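Local coordinates for lipolytic protein G-D-S-L family (Veillonella parvula DSM 2008, PDB 4RW0) that probably hydrolyses ester or acyl bonds, as a lipase/acylhydrolase of the SGNH-hydrolase clan, at residues A62-T76 and I96-E110. Numbering follows the deposited sequence.
Sequences AVSDPTRHIFLMCGT and IELASTKGMVIIGLE
Met104, a selenomethionine, lies against the imidazole of His69, its CB over one ring face, 4.0 Å from the centroid in a CH-pi contact. A bend at chi3 (-85°) turns CE back to 3.4 Å from His69 CE1. Ile106 CD1 meets CB of the same histidine, continuing this face of the sheet toward Phe71, whose CE1 and CZ lie close to the bare CA of Gly108. On the other face, Ile70 and Leu72 pack against helix 85-100. Ile70 places CG1 beside its backbone N (chi1 -56°) and thereby sends CD1 to within 3.3 Å of Ala99 O, while CG2 touches Ala99 CB; Leu72 CD1 settles among Ile96, Ala99 and Val105. Between these two faces, five backbone hydrogen bonds link the parallel strands in the sheet's interior, the first from Met104 N to Arg68 O and the last from Gly108 N to Leu72 O.

Polar side chains mark both ends. Arg68 NH1 donates in the guanidinium plane to Lys102 O (2.9 Å), while NH1 and NH2 share Val63 O, bonds in the plane of the group that would hold its rotation; NE forms a salt bridge with Glu5. Glu110 OE1 accepts Thr76 N (3.0 Å) from above the carboxylate plane, near the start of helix 76-80. Strand 69-73, helix 85-100 and strand 104-108 thus form a right-handed beta-alpha-beta crossover, the repeating element of the SGNH-hydrolase alpha/beta/alpha fold.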
loop_
_atom_site.group_PDB
_atom_site.type_symbol
_atom_site.label_atom_id
_atom_site.label_comp_id
_atom_site.label_asym_id
_atom_site.label_seq_id
_atom_site.Cartn_x
_atom_site.Cartn_y
_atom_site.Cartn_z
ATOM N N ALA A 62 -5.986 -17.604 -9.765
ATOM C CA ALA A 62 -4.705 -17.845 -9.071
ATOM C C ALA A 62 -4.405 -19.285 -8.774
ATOM O O ALA A 62 -5.261 -19.983 -8.305
ATOM C CB ALA A 62 -4.667 -17.071 -7.769
ATOM N N VAL A 63 -3.198 -19.722 -9.048
ATOM C CA VAL A 63 -2.743 -21.056 -8.634
ATOM C C VAL A 63 -2.520 -21.099 -7.120
ATOM O O VAL A 63 -2.293 -20.062 -6.473
ATOM C CB VAL A 63 -1.470 -21.451 -9.345
ATOM C CG1 VAL A 63 -1.660 -21.381 -10.853
ATOM C CG2 VAL A 63 -0.313 -20.543 -8.922
ATOM N N SER A 64 -2.591 -22.286 -6.538
ATOM C CA SER A 64 -2.258 -22.442 -5.083
ATOM C C SER A 64 -0.793 -22.179 -4.915
ATOM O O SER A 64 0.011 -22.681 -5.682
ATOM C CB SER A 64 -2.411 -23.889 -4.580
ATOM O OG SER A 64 -3.721 -24.249 -4.814
ATOM N N ASP A 65 -0.435 -21.498 -3.848
ATOM C CA ASP A 65 0.970 -21.172 -3.643
ATOM C C ASP A 65 1.130 -20.881 -2.185
ATOM O O ASP A 65 0.713 -19.820 -1.722
ATOM C CB ASP A 65 1.374 -19.962 -4.485
ATOM C CG ASP A 65 2.881 -19.624 -4.363
ATOM O OD1 ASP A 65 3.526 -20.201 -3.429
ATOM O OD2 ASP A 65 3.381 -18.762 -5.177
ATOM N N PRO A 66 1.740 -21.815 -1.448
ATOM C CA PRO A 66 1.739 -21.668 0.020
ATOM C C PRO A 66 2.831 -20.664 0.499
ATOM O O PRO A 66 2.844 -20.332 1.675
ATOM C CB PRO A 66 2.034 -23.108 0.510
ATOM C CG PRO A 66 2.944 -23.645 -0.573
ATOM C CD PRO A 66 2.458 -23.037 -1.884
ATOM N N THR A 67 3.709 -20.160 -0.374
ATOM C CA THR A 67 4.552 -19.046 0.067
ATOM C C THR A 67 4.222 -17.649 -0.482
ATOM O O THR A 67 4.945 -16.652 -0.195
ATOM C CB THR A 67 6.001 -19.313 -0.241
ATOM O OG1 THR A 67 6.178 -19.338 -1.662
ATOM C CG2 THR A 67 6.437 -20.645 0.472
ATOM N N ARG A 68 3.134 -17.542 -1.235
ATOM C CA ARG A 68 2.716 -16.231 -1.767
ATOM C C ARG A 68 2.374 -15.240 -0.688
ATOM O O ARG A 68 1.699 -15.570 0.271
ATOM C CB ARG A 68 1.519 -16.397 -2.724
ATOM C CG ARG A 68 0.902 -15.103 -3.260
ATOM C CD ARG A 68 -0.402 -15.395 -3.956
ATOM N NE ARG A 68 -0.211 -16.141 -5.154
ATOM C CZ ARG A 68 -0.886 -17.257 -5.471
ATOM N NH1 ARG A 68 -1.836 -17.723 -4.684
ATOM N NH2 ARG A 68 -0.686 -17.822 -6.639
ATOM N N HIS A 69 2.818 -13.991 -0.880
ATOM C CA HIS A 69 2.332 -12.863 -0.137
ATOM C C HIS A 69 1.567 -11.906 -1.043
ATOM O O HIS A 69 1.825 -11.799 -2.253
ATOM C CB HIS A 69 3.531 -12.141 0.601
ATOM C CG HIS A 69 4.075 -12.954 1.749
ATOM N ND1 HIS A 69 4.873 -14.068 1.562
ATOM C CD2 HIS A 69 3.974 -12.792 3.090
ATOM C CE1 HIS A 69 5.214 -14.574 2.734
ATOM N NE2 HIS A 69 4.654 -13.837 3.676
ATOM N N ILE A 70 0.613 -11.244 -0.460
ATOM C CA ILE A 70 -0.265 -10.308 -1.133
ATOM C C ILE A 70 -0.199 -8.997 -0.379
ATOM O O ILE A 70 -0.634 -8.886 0.772
ATOM C CB ILE A 70 -1.694 -10.809 -1.224
ATOM C CG1 ILE A 70 -1.719 -12.138 -1.908
ATOM C CG2 ILE A 70 -2.614 -9.811 -1.921
ATOM C CD1 ILE A 70 -2.973 -12.893 -1.737
ATOM N N PHE A 71 0.333 -7.972 -1.046
ATOM C CA PHE A 71 0.367 -6.647 -0.465
ATOM C C PHE A 71 -0.883 -5.842 -0.861
ATOM O O PHE A 71 -1.256 -5.895 -2.000
ATOM C CB PHE A 71 1.640 -5.917 -0.973
ATOM C CG PHE A 71 1.631 -4.419 -0.647
ATOM C CD1 PHE A 71 2.115 -3.971 0.585
ATOM C CD2 PHE A 71 1.020 -3.506 -1.469
ATOM C CE1 PHE A 71 2.087 -2.654 0.914
ATOM C CE2 PHE A 71 0.981 -2.146 -1.113
ATOM C CZ PHE A 71 1.498 -1.744 0.108
ATOM N N LEU A 72 -1.527 -5.132 0.051
ATOM C CA LEU A 72 -2.687 -4.322 -0.214
ATOM C C LEU A 72 -2.492 -2.936 0.433
ATOM O O LEU A 72 -2.094 -2.799 1.591
ATOM C CB LEU A 72 -3.936 -4.869 0.504
ATOM C CG LEU A 72 -4.212 -6.304 0.313
ATOM C CD1 LEU A 72 -5.396 -6.705 1.163
ATOM C CD2 LEU A 72 -4.499 -6.461 -1.168
HETATM N N MSE A 73 -2.906 -1.932 -0.278
HETATM C CA MSE A 73 -2.954 -0.580 0.284
HETATM C C MSE A 73 -3.870 0.285 -0.529
HETATM O O MSE A 73 -3.698 0.398 -1.782
HETATM C CB MSE A 73 -1.505 0.008 0.306
HETATM C CG MSE A 73 -1.587 1.418 0.793
HETATM SE SE MSE A 73 0.266 2.212 0.983
HETATM C CE MSE A 73 0.926 2.237 -0.905
ATOM N N CYS A 74 -4.848 0.967 0.092
ATOM C CA CYS A 74 -5.769 1.796 -0.680
ATOM C C CYS A 74 -6.569 2.736 0.238
ATOM O O CYS A 74 -6.493 2.641 1.446
ATOM C CB CYS A 74 -6.728 0.879 -1.465
ATOM S SG CYS A 74 -7.288 1.562 -3.034
ATOM N N GLY A 75 -7.324 3.644 -0.342
ATOM C CA GLY A 75 -8.266 4.458 0.424
ATOM C C GLY A 75 -8.133 5.917 0.247
ATOM O O GLY A 75 -9.096 6.665 0.433
ATOM N N THR A 76 -6.950 6.371 -0.188
ATOM C CA THR A 76 -6.800 7.791 -0.511
ATOM C C THR A 76 -7.874 8.372 -1.384
ATOM O O THR A 76 -8.394 9.477 -1.107
ATOM C CB THR A 76 -5.410 8.045 -1.178
ATOM O OG1 THR A 76 -4.417 7.741 -0.205
ATOM C CG2 THR A 76 -5.249 9.484 -1.731
ATOM N N ILE A 96 -8.814 -7.547 2.965
ATOM C CA ILE A 96 -7.820 -8.320 3.659
ATOM C C ILE A 96 -8.293 -9.749 3.874
ATOM O O ILE A 96 -7.528 -10.711 3.696
ATOM C CB ILE A 96 -7.457 -7.655 5.018
ATOM C CG1 ILE A 96 -6.744 -6.304 4.838
ATOM C CG2 ILE A 96 -6.641 -8.586 5.890
ATOM C CD1 ILE A 96 -6.764 -5.413 6.076
ATOM N N GLU A 97 -9.569 -9.897 4.204
ATOM C CA GLU A 97 -10.178 -11.283 4.400
ATOM C C GLU A 97 -10.213 -12.044 3.101
ATOM O O GLU A 97 -9.823 -13.218 3.047
ATOM C CB GLU A 97 -11.571 -11.159 4.973
ATOM C CG GLU A 97 -11.560 -10.576 6.376
ATOM C CD GLU A 97 -12.960 -10.244 6.938
ATOM O OE1 GLU A 97 -13.974 -10.138 6.171
ATOM O OE2 GLU A 97 -13.018 -10.067 8.180
ATOM N N LEU A 98 -10.560 -11.350 2.020
ATOM C CA LEU A 98 -10.527 -11.981 0.711
ATOM C C LEU A 98 -9.136 -12.395 0.305
ATOM O O LEU A 98 -8.882 -13.564 -0.002
ATOM C CB LEU A 98 -11.163 -11.052 -0.326
ATOM C CG LEU A 98 -11.046 -11.533 -1.771
ATOM C CD1 LEU A 98 -11.784 -12.880 -1.939
ATOM C CD2 LEU A 98 -11.529 -10.446 -2.740
ATOM N N ALA A 99 -8.156 -11.463 0.359
ATOM C CA ALA A 99 -6.807 -11.826 -0.042
ATOM C C ALA A 99 -6.216 -12.944 0.805
ATOM O O ALA A 99 -5.430 -13.763 0.313
ATOM C CB ALA A 99 -5.909 -10.548 0.005
ATOM N N SER A 100 -6.606 -13.016 2.071
ATOM C CA SER A 100 -6.091 -14.071 2.967
ATOM C C SER A 100 -6.395 -15.489 2.556
ATOM O O SER A 100 -5.675 -16.404 2.953
ATOM C CB SER A 100 -6.642 -13.944 4.382
ATOM O OG SER A 100 -6.028 -12.803 4.915
ATOM N N THR A 101 -7.389 -15.660 1.693
ATOM C CA THR A 101 -7.704 -17.006 1.211
ATOM C C THR A 101 -6.743 -17.480 0.149
ATOM O O THR A 101 -6.760 -18.674 -0.172
ATOM C CB THR A 101 -9.122 -17.061 0.648
ATOM O OG1 THR A 101 -9.203 -16.210 -0.499
ATOM C CG2 THR A 101 -10.159 -16.609 1.690
ATOM N N LYS A 102 -5.906 -16.571 -0.423
ATOM C CA LYS A 102 -4.966 -16.978 -1.489
ATOM C C LYS A 102 -3.502 -16.735 -1.181
ATOM O O LYS A 102 -2.626 -17.106 -1.952
ATOM C CB LYS A 102 -5.297 -16.214 -2.799
ATOM C CG LYS A 102 -6.727 -16.455 -3.282
ATOM C CD LYS A 102 -6.797 -17.822 -3.906
ATOM C CE LYS A 102 -8.239 -18.117 -4.265
ATOM N NZ LYS A 102 -8.244 -19.474 -4.832
ATOM N N GLY A 103 -3.245 -16.112 -0.047
ATOM C CA GLY A 103 -1.883 -15.874 0.370
ATOM C C GLY A 103 -1.830 -15.173 1.736
ATOM O O GLY A 103 -2.835 -14.884 2.351
HETATM N N MSE A 104 -0.628 -14.905 2.171
HETATM C CA MSE A 104 -0.367 -14.165 3.442
HETATM C C MSE A 104 -0.300 -12.694 3.108
HETATM O O MSE A 104 0.506 -12.265 2.255
HETATM C CB MSE A 104 0.979 -14.692 3.959
HETATM C CG MSE A 104 0.893 -16.166 4.446
HETATM SE SE MSE A 104 2.662 -16.801 4.929
HETATM C CE MSE A 104 3.296 -17.367 3.166
ATOM N N VAL A 105 -1.114 -11.906 3.782
ATOM C CA VAL A 105 -1.344 -10.541 3.455
ATOM C C VAL A 105 -0.317 -9.653 4.168
ATOM O O VAL A 105 0.107 -9.939 5.283
ATOM C CB VAL A 105 -2.740 -10.122 3.889
ATOM C CG1 VAL A 105 -2.951 -8.647 3.803
ATOM C CG2 VAL A 105 -3.803 -10.807 3.018
ATOM N N ILE A 106 0.076 -8.611 3.474
ATOM C CA ILE A 106 0.875 -7.494 4.039
ATOM C C ILE A 106 0.129 -6.232 3.778
ATOM O O ILE A 106 -0.281 -5.963 2.646
ATOM C CB ILE A 106 2.266 -7.441 3.398
ATOM C CG1 ILE A 106 2.985 -8.751 3.599
ATOM C CG2 ILE A 106 3.037 -6.270 3.988
ATOM C CD1 ILE A 106 4.161 -8.956 2.676
ATOM N N ILE A 107 -0.065 -5.443 4.828
ATOM C CA ILE A 107 -0.814 -4.237 4.753
ATOM C C ILE A 107 0.090 -2.994 4.689
ATOM O O ILE A 107 1.031 -2.893 5.477
ATOM C CB ILE A 107 -1.715 -4.092 6.026
ATOM C CG1 ILE A 107 -2.719 -5.227 6.101
ATOM C CG2 ILE A 107 -2.503 -2.810 5.998
ATOM C CD1 ILE A 107 -3.465 -5.274 7.419
ATOM N N GLY A 108 -0.193 -2.073 3.766
ATOM C CA GLY A 108 0.527 -0.805 3.707
ATOM C C GLY A 108 -0.331 0.276 4.265
ATOM O O GLY A 108 -1.534 0.290 4.030
ATOM N N LEU A 109 0.241 1.159 5.075
ATOM C CA LEU A 109 -0.503 2.300 5.609
ATOM C C LEU A 109 -0.251 3.446 4.666
ATOM O O LEU A 109 0.877 3.903 4.551
ATOM C CB LEU A 109 -0.026 2.655 7.015
ATOM C CG LEU A 109 0.012 1.483 7.973
ATOM C CD1 LEU A 109 0.551 1.888 9.355
ATOM C CD2 LEU A 109 -1.364 0.857 8.121
ATOM N N GLU A 110 -1.309 3.967 4.064
ATOM C CA GLU A 110 -1.167 4.954 3.062
ATOM C C GLU A 110 -0.674 6.300 3.670
ATOM O O GLU A 110 -0.881 6.582 4.835
ATOM C CB GLU A 110 -2.450 5.125 2.260
ATOM C CG GLU A 110 -2.139 5.527 0.798
ATOM C CD GLU A 110 -3.208 5.105 -0.250
ATOM O OE1 GLU A 110 -4.369 4.846 0.145
ATOM O OE2 GLU A 110 -2.855 5.056 -1.464
HETATM O O HOH W 1 -5.888 -20.911 -5.757
HETATM O O HOH W 2 -2.529 -20.155 -2.480
HETATM O O HOH W 3 -4.310 0.742 3.134
#